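Local coordinates for CheC domain protein (Shewanella loihica PV-4, PDB 3IIC) that probably acts in bacterial chemotaxis as a CheX-like phosphatase, within the CheC-like superfamily, at residues L38-V43 / N124-H129; E64-E69 / G145-E150; G29-K34 / I136-S141. All coordinates share one frame; numbering follows the deposited sequence.

Interaction 1: residues L38-V43 / N124-H129; sequences LAKGDV and NHTIAH
With chi1 at 65°, H125 sets CG between its own backbone N and carbonyl carbon, which lays the imidazole beneath G41; D42, at chi1 -54°, folds its carboxylate back beside its own N, so that OD1 faces the amide of N124. The ring takes G41 O over one face, off centre toward the rim. ND1 comes within 3.2 Å of G41 O, but at an angle too poor for a bond; ND1 is hydrogen-bonded to G122 O instead and NE2 to S44 OG, a pair that fixes the ring's rotation. Backbone bonds run both ways between G41 and H125: G41 N to H125 O at 3.1 Å, H125 N to G41 O at 2.9 Å. Next to them, N124 N gives a straight bond (165°) to D42 OD1, 3.0 Å long. A water donates to D42 OD1 and, over 2.6 Å, to N124 OD1, while D42 OD2 receives E64 N at the start of helix 64-75. Further along, the T126 methyl CG2 rests 3.4 Å from A39 O and 3.8 Å from K40 CG, the lysine and threonine side chains running alongside each other. T126 OG1 turns to N37. Strand 125-129 carries the sheet on into a strand of the second subunit, through T126, A128 and H129. N124 and H125 together face G41 in a G1 beta bulge, and D42 with V43 makes a classic bulge opposite F62: two irregularities at the corners where the chain turns, at D42 and at N124.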
ATOM      1  N   LEU A  38     -10.835   3.099   9.584  1.00 41.20           N
ATOM      2  CA  LEU A  38     -11.200   3.670  10.882  1.00 41.29           C
ATOM      3  C   LEU A  38      -9.957   3.964  11.730  1.00 40.59           C
ATOM      4  O   LEU A  38      -9.833   5.039  12.273  1.00 40.86           O
ATOM      5  CB  LEU A  38     -12.150   2.711  11.618  1.00 41.34           C
ATOM      6  CG  LEU A  38     -13.482   2.324  10.963  1.00 39.68           C
ATOM      7  CD1 LEU A  38     -14.212   1.367  11.879  1.00 40.05           C
ATOM      8  CD2 LEU A  38     -14.341   3.525  10.688  1.00 38.28           C
ATOM      9  N   ALA A  39      -9.034   3.021  11.818  1.00 40.33           N
ATOM     10  CA  ALA A  39      -7.843   3.182  12.641  1.00 40.37           C
ATOM     11  C   ALA A  39      -6.903   4.230  12.025  1.00 40.07           C
ATOM     12  O   ALA A  39      -6.707   4.258  10.825  1.00 40.58           O
ATOM     13  CB  ALA A  39      -7.125   1.826  12.832  1.00 40.33           C
ATOM     14  N   LYS A  40      -6.377   5.113  12.857  1.00 39.33           N
ATOM     15  CA  LYS A  40      -5.443   6.139  12.448  1.00 39.30           C
ATOM     16  C   LYS A  40      -4.032   5.812  12.905  1.00 38.26           C
ATOM     17  O   LYS A  40      -3.837   5.234  13.962  1.00 38.95           O
ATOM     18  CB  LYS A  40      -5.885   7.518  12.958  1.00 39.61           C
ATOM     19  CG  LYS A  40      -7.132   8.004  12.222  1.00 40.67           C
ATOM     20  CD  LYS A  40      -7.671   9.314  12.720  1.00 42.21           C
ATOM     21  CE  LYS A  40      -8.822   9.761  11.810  1.00 43.02           C
ATOM     22  NZ  LYS A  40      -9.598  10.847  12.419  1.00 43.92           N
ATOM     23  N   GLY A  41      -3.057   6.159  12.063  1.00 37.49           N
ATOM     24  CA  GLY A  41      -1.637   6.015  12.367  1.00 36.57           C
ATOM     25  C   GLY A  41      -0.790   6.995  11.570  1.00 35.93           C
ATOM     26  O   GLY A  41      -1.288   7.694  10.700  1.00 35.76           O
ATOM     27  N   ASP A  42       0.508   7.013  11.870  1.00 35.73           N
ATOM     28  CA  ASP A  42       1.458   7.967  11.295  1.00 35.35           C
ATOM     29  C   ASP A  42       2.436   7.384  10.284  1.00 35.36           C
ATOM     30  O   ASP A  42       2.962   8.123   9.433  1.00 34.88           O
ATOM     31  CB  ASP A  42       2.163   8.679  12.438  1.00 35.29           C
ATOM     32  CG  ASP A  42       1.181   9.299  13.399  1.00 35.27           C
ATOM     33  OD1 ASP A  42       0.281  10.005  12.934  1.00 35.91           O
ATOM     34  OD2 ASP A  42       1.281   9.059  14.621  1.00 37.04           O
ATOM     35  N   VAL A  43       2.679   6.079  10.374  1.00 34.33           N
ATOM     36  CA  VAL A  43       3.529   5.365   9.419  1.00 34.24           C
ATOM     37  C   VAL A  43       2.971   3.938   9.292  1.00 34.42           C
ATOM     38  O   VAL A  43       2.634   3.334  10.306  1.00 34.33           O
ATOM     39  CB  VAL A  43       5.061   5.378   9.779  1.00 33.64           C
ATOM     40  CG1 VAL A  43       5.348   4.743  11.123  1.00 33.32           C
ATOM     41  CG2 VAL A  43       5.894   4.719   8.659  1.00 32.32           C
ATOM     42  N   ASN A 124      -1.994  10.743  11.057  1.00 35.23           N
ATOM     43  CA  ASN A 124      -3.392  10.292  11.149  1.00 35.60           C
ATOM     44  C   ASN A 124      -4.044   9.791   9.861  1.00 35.53           C
ATOM     45  O   ASN A 124      -5.204  10.070   9.613  1.00 35.48           O
ATOM     46  CB  ASN A 124      -4.244  11.410  11.795  1.00 35.78           C
ATOM     47  CG  ASN A 124      -3.904  11.619  13.249  1.00 37.62           C
ATOM     48  OD1 ASN A 124      -3.736  10.656  14.000  1.00 40.26           O
ATOM     49  ND2 ASN A 124      -3.781  12.862  13.649  1.00 36.25           N
ATOM     50  N   HIS A 125      -3.299   9.025   9.069  1.00 35.80           N
ATOM     51  CA  HIS A 125      -3.846   8.450   7.835  1.00 35.79           C
ATOM     52  C   HIS A 125      -4.631   7.195   8.196  1.00 36.31           C
ATOM     53  O   HIS A 125      -4.425   6.624   9.282  1.00 36.29           O
ATOM     54  CB  HIS A 125      -2.772   8.175   6.754  1.00 35.66           C
ATOM     55  CG  HIS A 125      -1.757   7.140   7.126  1.00 36.84           C
ATOM     56  ND1 HIS A 125      -0.520   7.458   7.644  1.00 35.79           N
ATOM     57  CD2 HIS A 125      -1.804   5.785   7.054  1.00 37.57           C
ATOM     58  CE1 HIS A 125       0.150   6.343   7.867  1.00 39.55           C
ATOM     59  NE2 HIS A 125      -0.603   5.313   7.514  1.00 36.17           N
ATOM     60  N   THR A 126      -5.550   6.823   7.301  1.00 36.05           N
ATOM     61  CA  THR A 126      -6.376   5.626   7.422  1.00 36.21           C
ATOM     62  C   THR A 126      -6.129   4.767   6.213  1.00 36.54           C
ATOM     63  O   THR A 126      -5.644   5.255   5.167  1.00 36.56           O
ATOM     64  CB  THR A 126      -7.882   5.941   7.547  1.00 36.46           C
ATOM     65  OG1 THR A 126      -8.296   6.768   6.452  1.00 35.32           O
ATOM     66  CG2 THR A 126      -8.169   6.635   8.884  1.00 35.82           C
ATOM     67  N   ILE A 127      -6.487   3.498   6.363  1.00 36.73           N
ATOM     68  CA  ILE A 127      -6.227   2.437   5.381  1.00 37.28           C
ATOM     69  C   ILE A 127      -7.486   1.632   5.079  1.00 36.90           C
ATOM     70  O   ILE A 127      -8.147   1.181   6.008  1.00 36.60           O
ATOM     71  CB  ILE A 127      -5.125   1.474   5.920  1.00 37.87           C
ATOM     72  CG1 ILE A 127      -3.815   2.263   6.126  1.00 39.37           C
ATOM     73  CG2 ILE A 127      -4.909   0.249   4.977  1.00 36.82           C
ATOM     74  CD1 ILE A 127      -2.661   1.447   6.605  1.00 41.94           C
ATOM     75  N   ALA A 128      -7.795   1.499   3.783  1.00 36.26           N
ATOM     76  CA  ALA A 128      -8.923   0.722   3.278  1.00 36.67           C
ATOM     77  C   ALA A 128      -8.378  -0.338   2.327  1.00 36.58           C
ATOM     78  O   ALA A 128      -7.717   0.000   1.352  1.00 36.88           O
ATOM     79  CB  ALA A 128      -9.921   1.607   2.551  1.00 35.88           C
ATOM     80  N   HIS A 129      -8.602  -1.616   2.641  1.00 36.58           N
ATOM     81  CA  HIS A 129      -8.231  -2.725   1.741  1.00 35.70           C
ATOM     82  C   HIS A 129      -9.478  -2.933   0.927  1.00 36.32           C
ATOM     83  O   HIS A 129     -10.493  -3.300   1.475  1.00 36.92           O
ATOM     84  CB  HIS A 129      -7.906  -3.978   2.528  1.00 35.72           C
ATOM     85  CG  HIS A 129      -6.623  -3.911   3.268  1.00 34.58           C
ATOM     86  ND1 HIS A 129      -5.686  -4.915   3.201  1.00 35.70           N
ATOM     87  CD2 HIS A 129      -6.099  -2.951   4.072  1.00 35.37           C
ATOM     88  CE1 HIS A 129      -4.659  -4.599   3.983  1.00 38.91           C
ATOM     89  NE2 HIS A 129      -4.887  -3.410   4.522  1.00 34.69           N
TER
HETATM   90  O   HOH W   1      -1.937   8.878  14.772  1.00 46.03           O

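Interaction 2: residues E64-E69 / G145-E150; sequences ETLILE and GTAYIE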
ATOM      1  N   GLU A  64       3.010   7.401  15.870  1.00 35.21           N
ATOM      2  CA  GLU A  64       4.381   7.907  15.900  1.00 35.29           C
ATOM      3  C   GLU A  64       5.145   7.558  17.193  1.00 34.97           C
ATOM      4  O   GLU A  64       6.267   7.078  17.120  1.00 35.94           O
ATOM      5  CB  GLU A  64       4.422   9.438  15.646  1.00 35.83           C
ATOM      6  CG  GLU A  64       5.853  10.013  15.736  1.00 36.22           C
ATOM      7  CD  GLU A  64       5.978  11.455  15.293  1.00 38.27           C
ATOM      8  OE1 GLU A  64       6.584  12.229  16.042  1.00 42.56           O
ATOM      9  OE2 GLU A  64       5.504  11.817  14.209  1.00 41.26           O
ATOM     10  N   THR A  65       4.545   7.787  18.362  1.00 34.88           N
ATOM     11  CA  THR A  65       5.226   7.536  19.652  1.00 34.43           C
ATOM     12  C   THR A  65       5.685   6.079  19.807  1.00 34.22           C
ATOM     13  O   THR A  65       6.747   5.828  20.354  1.00 34.52           O
ATOM     14  CB  THR A  65       4.366   7.936  20.880  1.00 34.15           C
ATOM     15  OG1 THR A  65       3.103   7.279  20.778  1.00 36.13           O
ATOM     16  CG2 THR A  65       4.146   9.455  20.966  1.00 32.22           C
ATOM     17  N   LEU A  66       4.900   5.136  19.285  1.00 34.60           N
ATOM     18  CA  LEU A  66       5.230   3.716  19.362  1.00 34.29           C
ATOM     19  C   LEU A  66       6.428   3.349  18.487  1.00 34.10           C
ATOM     20  O   LEU A  66       7.337   2.689  18.967  1.00 33.84           O
ATOM     21  CB  LEU A  66       4.014   2.835  19.000  1.00 34.17           C
ATOM     22  CG  LEU A  66       4.271   1.312  18.944  1.00 34.48           C
ATOM     23  CD1 LEU A  66       4.965   0.768  20.226  1.00 32.96           C
ATOM     24  CD2 LEU A  66       2.990   0.541  18.602  1.00 33.74           C
ATOM     25  N   ILE A  67       6.413   3.752  17.215  1.00 34.39           N
ATOM     26  CA  ILE A  67       7.501   3.415  16.292  1.00 34.35           C
ATOM     27  C   ILE A  67       8.799   4.102  16.667  1.00 34.81           C
ATOM     28  O   ILE A  67       9.859   3.501  16.502  1.00 35.16           O
ATOM     29  CB  ILE A  67       7.136   3.651  14.785  1.00 35.06           C
ATOM     30  CG1 ILE A  67       8.118   2.916  13.870  1.00 34.52           C
ATOM     31  CG2 ILE A  67       6.998   5.165  14.453  1.00 34.33           C
ATOM     32  CD1 ILE A  67       8.154   1.380  14.078  1.00 33.64           C
ATOM     33  N   LEU A  68       8.723   5.338  17.180  1.00 34.86           N
ATOM     34  CA  LEU A  68       9.929   6.040  17.668  1.00 35.06           C
ATOM     35  C   LEU A  68      10.500   5.377  18.945  1.00 35.11           C
ATOM     36  O   LEU A  68      11.700   5.376  19.126  1.00 34.85           O
ATOM     37  CB  LEU A  68       9.701   7.574  17.809  1.00 34.70           C
ATOM     38  CG  LEU A  68       9.292   8.323  16.510  1.00 33.39           C
ATOM     39  CD1 LEU A  68       9.229   9.873  16.694  1.00 31.17           C
ATOM     40  CD2 LEU A  68      10.237   7.979  15.362  1.00 32.64           C
ATOM     41  N   GLU A  69       9.655   4.806  19.809  1.00 35.77           N
ATOM     42  CA  GLU A  69      10.145   4.054  20.980  1.00 36.09           C
ATOM     43  C   GLU A  69      10.805   2.731  20.553  1.00 36.40           C
ATOM     44  O   GLU A  69      11.842   2.331  21.128  1.00 35.83           O
ATOM     45  CB  GLU A  69       9.034   3.772  21.994  1.00 35.93           C
ATOM     46  CG  GLU A  69       9.546   3.031  23.269  1.00 37.98           C
ATOM     47  CD  GLU A  69      10.599   3.797  24.072  1.00 37.90           C
ATOM     48  OE1 GLU A  69      10.697   5.033  23.926  1.00 38.96           O
ATOM     49  OE2 GLU A  69      11.326   3.148  24.855  1.00 39.89           O
ATOM     50  N   GLY A 145       1.949   3.623  22.811  1.00 37.80           N
ATOM     51  CA  GLY A 145       0.979   3.794  21.730  1.00 37.83           C
ATOM     52  C   GLY A 145       0.537   2.470  21.124  1.00 38.10           C
ATOM     53  O   GLY A 145       0.951   1.398  21.561  1.00 37.91           O
ATOM     54  N   THR A 146      -0.243   2.578  20.047  1.00 38.75           N
ATOM     55  CA  THR A 146      -0.955   1.457  19.418  1.00 38.48           C
ATOM     56  C   THR A 146      -0.474   1.133  18.009  1.00 38.42           C
ATOM     57  O   THR A 146      -0.143   2.040  17.233  1.00 38.60           O
ATOM     58  CB  THR A 146      -2.478   1.817  19.371  1.00 38.64           C
ATOM     59  OG1 THR A 146      -2.941   2.116  20.690  1.00 38.71           O
ATOM     60  CG2 THR A 146      -3.339   0.689  18.775  1.00 37.97           C
ATOM     61  N   ALA A 147      -0.385  -0.163  17.697  1.00 38.31           N
ATOM     62  CA  ALA A 147      -0.109  -0.631  16.336  1.00 38.19           C
ATOM     63  C   ALA A 147      -1.388  -1.319  15.883  1.00 38.26           C
ATOM     64  O   ALA A 147      -2.145  -1.830  16.706  1.00 38.43           O
ATOM     65  CB  ALA A 147       1.088  -1.580  16.253  1.00 37.79           C
ATOM     66  N   TYR A 148      -1.649  -1.279  14.579  1.00 38.94           N
ATOM     67  CA  TYR A 148      -2.804  -1.970  13.962  1.00 38.77           C
ATOM     68  C   TYR A 148      -2.311  -2.850  12.841  1.00 39.02           C
ATOM     69  O   TYR A 148      -1.500  -2.380  12.034  1.00 40.16           O
ATOM     70  CB  TYR A 148      -3.787  -0.987  13.350  1.00 38.36           C
ATOM     71  CG  TYR A 148      -4.431  -0.096  14.349  1.00 39.30           C
ATOM     72  CD1 TYR A 148      -5.568  -0.515  15.062  1.00 39.14           C
ATOM     73  CD2 TYR A 148      -3.918   1.188  14.589  1.00 40.37           C
ATOM     74  CE1 TYR A 148      -6.178   0.332  15.993  1.00 39.99           C
ATOM     75  CE2 TYR A 148      -4.526   2.038  15.493  1.00 41.40           C
ATOM     76  CZ  TYR A 148      -5.645   1.603  16.196  1.00 40.12           C
ATOM     77  OH  TYR A 148      -6.194   2.445  17.094  1.00 44.71           O
ATOM     78  N   ILE A 149      -2.781  -4.102  12.779  1.00 38.67           N
ATOM     79  CA  ILE A 149      -2.481  -4.982  11.653  1.00 38.21           C
ATOM     80  C   ILE A 149      -3.795  -5.317  10.986  1.00 38.45           C
ATOM     81  O   ILE A 149      -4.735  -5.733  11.664  1.00 38.59           O
ATOM     82  CB  ILE A 149      -1.687  -6.251  12.050  1.00 38.42           C
ATOM     83  CG1 ILE A 149      -1.206  -7.013  10.815  1.00 38.68           C
ATOM     84  CG2 ILE A 149      -2.524  -7.216  12.970  1.00 39.05           C
ATOM     85  CD1 ILE A 149      -0.148  -8.047  11.187  1.00 39.48           C
ATOM     86  N   GLU A 150      -3.876  -5.110   9.661  1.00 38.74           N
ATOM     87  CA  GLU A 150      -5.029  -5.511   8.865  1.00 38.20           C
ATOM     88  C   GLU A 150      -4.616  -6.592   7.857  1.00 38.56           C
ATOM     89  O   GLU A 150      -3.638  -6.420   7.125  1.00 38.10           O
ATOM     90  CB  GLU A 150      -5.712  -4.329   8.178  1.00 37.73           C
ATOM     91  CG  GLU A 150      -6.866  -4.716   7.224  1.00 37.91           C
ATOM     92  CD  GLU A 150      -7.753  -3.555   6.777  1.00 37.85           C
ATOM     93  OE1 GLU A 150      -7.451  -2.359   7.048  1.00 37.56           O
ATOM     94  OE2 GLU A 150      -8.761  -3.856   6.107  1.00 34.25           O
TER
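L66, in the first turn of helix 64-75, comes closest to the other segment at G145, their CA atoms 4.9 Å apart, and G145 leads into strand 147-154 with phi 126° and psi -174°, a conformation that belongs to glycine. No hydrogen bond crosses between the two segments. The contact is carried by one side chain: L66 has CG anti to its backbone N (chi1 176°), and the branch ending in CD2 reaches along the start of the strand. That methyl touches backbone as much as side chain, lying 3.6 Å from T146 C and 3.6 Å from A147 N, and 3.7 Å from G145 O. It finishes against the methyl of A147, with L66 CD2 to A147 CB at 3.7 Å. Nearer the root of the leucine, L66 CB lies 4.1 Å from G145 C; the glycine has no side chain to hold the helix off. T65 adds little more than a glancing contact, OG1 to G145 CA at 4.2 Å; its hydroxyl is occupied by a hydrogen bond with Y144 O. I67, one residue on, takes no part here and packs on V86, L89 and V90 of helix 84-107, while A147 also packs on F62 of the neighbouring strand. The polar groups at this corner find their partners alongside the contact: G145 O is bonded to S142 OG, and T146 N is hydrogen-bonded to E63 OE1. What holds helix to strand here is therefore dispersion from one leucine branch laid on peptide and alanine, close in fit but without directional bonds of its own.

Interaction 3: residues G29-K34 / I136-S141; sequences GKPNLK and IIMPFS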
ATOM      1  N   GLY A  29      -5.922  -6.360  21.213  1.00 41.26           N
ATOM      2  CA  GLY A  29      -7.246  -5.891  21.603  1.00 40.56           C
ATOM      3  C   GLY A  29      -8.272  -6.587  20.737  1.00 40.35           C
ATOM      4  O   GLY A  29      -7.947  -7.497  19.957  1.00 40.67           O
ATOM      5  N   LYS A  30      -9.504  -6.106  20.821  1.00 39.96           N
ATOM      6  CA  LYS A  30     -10.616  -6.715  20.125  1.00 39.80           C
ATOM      7  C   LYS A  30     -10.564  -6.308  18.654  1.00 39.06           C
ATOM      8  O   LYS A  30     -10.401  -5.114  18.332  1.00 38.18           O
ATOM      9  CB  LYS A  30     -11.948  -6.357  20.774  1.00 40.02           C
ATOM     10  CG  LYS A  30     -12.000  -6.558  22.323  1.00 42.12           C
ATOM     11  CD  LYS A  30     -11.495  -7.912  22.932  1.00 43.53           C
ATOM     12  CE  LYS A  30     -12.578  -8.995  22.969  1.00 44.46           C
ATOM     13  NZ  LYS A  30     -12.083 -10.188  23.724  1.00 44.61           N
ATOM     14  N   PRO A  31     -10.661  -7.304  17.755  1.00 38.80           N
ATOM     15  CA  PRO A  31     -10.574  -6.966  16.345  1.00 38.51           C
ATOM     16  C   PRO A  31     -11.889  -6.521  15.720  1.00 37.68           C
ATOM     17  O   PRO A  31     -12.950  -6.810  16.238  1.00 36.91           O
ATOM     18  CB  PRO A  31     -10.077  -8.278  15.701  1.00 38.07           C
ATOM     19  CG  PRO A  31     -10.652  -9.342  16.565  1.00 39.32           C
ATOM     20  CD  PRO A  31     -10.764  -8.771  17.957  1.00 39.03           C
ATOM     21  N   ASN A  32     -11.774  -5.795  14.613  1.00 37.79           N
ATOM     22  CA  ASN A  32     -12.908  -5.410  13.791  1.00 38.17           C
ATOM     23  C   ASN A  32     -12.818  -6.368  12.593  1.00 38.19           C
ATOM     24  O   ASN A  32     -11.774  -6.477  11.938  1.00 38.13           O
ATOM     25  CB  ASN A  32     -12.844  -3.928  13.398  1.00 38.10           C
ATOM     26  CG  ASN A  32     -14.133  -3.429  12.759  1.00 37.52           C
ATOM     27  OD1 ASN A  32     -14.613  -4.003  11.808  1.00 35.32           O
ATOM     28  ND2 ASN A  32     -14.678  -2.333  13.273  1.00 39.13           N
ATOM     29  N   LEU A  33     -13.909  -7.072  12.348  1.00 38.50           N
ATOM     30  CA  LEU A  33     -14.037  -8.057  11.269  1.00 39.24           C
ATOM     31  C   LEU A  33     -14.950  -7.573  10.135  1.00 40.04           C
ATOM     32  O   LEU A  33     -15.144  -8.305   9.176  1.00 41.13           O
ATOM     33  CB  LEU A  33     -14.605  -9.367  11.845  1.00 39.01           C
ATOM     34  CG  LEU A  33     -13.952  -9.951  13.109  1.00 37.89           C
ATOM     35  CD1 LEU A  33     -14.725 -11.160  13.633  1.00 35.07           C
ATOM     36  CD2 LEU A  33     -12.522 -10.299  12.844  1.00 36.57           C
ATOM     37  N   LYS A  34     -15.466  -6.340  10.226  1.00 40.58           N
ATOM     38  CA  LYS A  34     -16.449  -5.794   9.294  1.00 40.53           C
ATOM     39  C   LYS A  34     -16.081  -4.524   8.536  1.00 41.22           C
ATOM     40  O   LYS A  34     -16.527  -4.365   7.408  1.00 40.80           O
ATOM     41  CB  LYS A  34     -17.724  -5.482  10.086  1.00 40.40           C
ATOM     42  CG  LYS A  34     -18.419  -6.699  10.736  1.00 40.00           C
ATOM     43  CD  LYS A  34     -19.001  -7.717   9.743  1.00 39.29           C
ATOM     44  CE  LYS A  34     -20.079  -7.110   8.865  1.00 39.89           C
ATOM     45  NZ  LYS A  34     -20.824  -8.136   8.088  1.00 41.31           N
ATOM     46  N   ILE A 136      -9.768  -8.540   8.750  1.00 37.78           N
ATOM     47  CA  ILE A 136      -9.560  -8.484  10.195  1.00 37.72           C
ATOM     48  C   ILE A 136      -8.624  -7.285  10.428  1.00 37.88           C
ATOM     49  O   ILE A 136      -7.640  -7.135   9.707  1.00 37.27           O
ATOM     50  CB  ILE A 136      -9.021  -9.815  10.845  1.00 37.26           C
ATOM     51  CG1 ILE A 136      -8.851  -9.637  12.369  1.00 37.08           C
ATOM     52  CG2 ILE A 136      -7.722 -10.257  10.219  1.00 37.06           C
ATOM     53  CD1 ILE A 136      -8.779 -10.929  13.215  1.00 34.86           C
ATOM     54  N   ILE A 137      -9.015  -6.391  11.344  1.00 38.15           N
ATOM     55  CA  ILE A 137      -8.188  -5.256  11.769  1.00 38.19           C
ATOM     56  C   ILE A 137      -8.045  -5.432  13.275  1.00 38.23           C
ATOM     57  O   ILE A 137      -9.050  -5.388  14.000  1.00 37.11           O
ATOM     58  CB  ILE A 137      -8.785  -3.863  11.435  1.00 38.65           C
ATOM     59  CG1 ILE A 137      -9.211  -3.791   9.954  1.00 38.18           C
ATOM     60  CG2 ILE A 137      -7.766  -2.765  11.824  1.00 36.68           C
ATOM     61  CD1 ILE A 137     -10.589  -4.357   9.669  1.00 38.18           C
HETATM   62  N   MSE A 138      -6.816  -5.708  13.715  1.00 38.10           N
HETATM   63  CA  MSE A 138      -6.521  -5.956  15.110  1.00 38.61           C
HETATM   64  C   MSE A 138      -5.593  -4.904  15.730  1.00 38.46           C
HETATM   65  O   MSE A 138      -4.503  -4.705  15.219  1.00 37.96           O
HETATM   66  CB  MSE A 138      -5.873  -7.318  15.301  1.00 38.57           C
HETATM   67  CG  MSE A 138      -5.540  -7.552  16.783  1.00 40.32           C
HETATM   68 SE   MSE A 138      -5.406  -9.344  17.319  0.75 38.54          SE
HETATM   69  CE  MSE A 138      -7.250  -9.823  17.129  1.00 39.46           C
ATOM     70  N   PRO A 139      -6.015  -4.283  16.857  1.00 38.57           N
ATOM     71  CA  PRO A 139      -5.156  -3.363  17.577  1.00 38.97           C
ATOM     72  C   PRO A 139      -4.185  -4.098  18.499  1.00 39.39           C
ATOM     73  O   PRO A 139      -4.501  -5.165  19.033  1.00 38.26           O
ATOM     74  CB  PRO A 139      -6.143  -2.547  18.402  1.00 38.65           C
ATOM     75  CG  PRO A 139      -7.191  -3.463  18.690  1.00 39.28           C
ATOM     76  CD  PRO A 139      -7.332  -4.377  17.516  1.00 38.84           C
ATOM     77  N   PHE A 140      -3.011  -3.506  18.653  1.00 40.25           N
ATOM     78  CA  PHE A 140      -1.967  -3.991  19.540  1.00 41.74           C
ATOM     79  C   PHE A 140      -1.484  -2.777  20.338  1.00 42.01           C
ATOM     80  O   PHE A 140      -0.922  -1.863  19.752  1.00 43.43           O
ATOM     81  CB  PHE A 140      -0.860  -4.623  18.721  1.00 42.18           C
ATOM     82  CG  PHE A 140      -1.190  -6.011  18.238  1.00 44.11           C
ATOM     83  CD1 PHE A 140      -0.922  -7.110  19.048  1.00 45.62           C
ATOM     84  CD2 PHE A 140      -1.757  -6.222  16.984  1.00 45.01           C
ATOM     85  CE1 PHE A 140      -1.223  -8.414  18.611  1.00 47.70           C
ATOM     86  CE2 PHE A 140      -2.053  -7.516  16.545  1.00 46.17           C
ATOM     87  CZ  PHE A 140      -1.787  -8.608  17.356  1.00 46.28           C
ATOM     88  N   SER A 141      -1.736  -2.762  21.645  1.00 41.80           N
ATOM     89  CA  SER A 141      -1.463  -1.583  22.497  1.00 41.67           C
ATOM     90  C   SER A 141      -0.286  -1.713  23.462  1.00 41.14           C
ATOM     91  O   SER A 141       0.187  -2.810  23.746  1.00 40.63           O
ATOM     92  CB  SER A 141      -2.718  -1.249  23.294  1.00 41.60           C
ATOM     93  OG  SER A 141      -3.107  -2.351  24.116  1.00 42.49           O
TER
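P139 and P31 present the compact rings of this contact. G29 CA lies over one face of the P139 ring and Y148, from strand 147-154, over the opposite one, while K30 O comes in at the edge, 3.3 Å from P139 CD. The P31 ring carries the methyl of selenomethionine M138 on one face, displaced toward the CB and CG rim; P31 CG to M138 CE is 3.5 Å, tighter than usual for two carbons. The motif is a short, irregular antiparallel pairing in which the loop after strand 27-28 continues along strand 134-141 of the main sheet, with one true bridge, N32 with I137. Its two bonds are matched: N32 N to I137 O and I137 N to N32 O are both 2.8 Å, and each donor sits in the plane of the carbonyl it meets. A further bond closes the far end, G29 N to P139 O at 2.9 Å, its donor tilted 35° from the carbonyl plane. On the side facing helix 4-22, I136 packs on I7 and M138 on L11. I136 also meets the loop, with L33 CD2 alongside its CG1 and P31 CB crossing the same branch. With CG anti to the backbone N (chi1 -169°), N32 swings its amide forward along the chain; OD1 accepts K34 N at 2.9 Å, an Asx turn, and K35 N as well. I137 turns the other way from I136, its CD1 pressed to 3.3 Å from N32 O. The same carbonyl oxygen, already bonded to I137 N, also receives a CA-H...O contact, with I136 CA 3.5 Å from N32 O.

From the N terminus, helix 4-22 and strand 27-28 lead into 29-34, the first half of interaction 3, which waits 102 residues for 136-141. The loop goes on to 38-43, closed by 124-129, so interaction 1 nests inside interaction 3. Residues 64-69 then open interaction 2, which ends only at 145-150 and thus crosses both others. Strands 134-141 and 147-154 follow one another and lie side by side in the sheet, joining interactions 2 and 3 through backbone bonds such as F140 N to A147 O. Interactions 1 and 2 meet where A39 CB packs on the Y148 ring. Interaction 3 lays the loop along the sheet, interaction 2 sets helix 64-75 against it, and interaction 1 joins the loop to strand 125-129, which pairs with the second subunit.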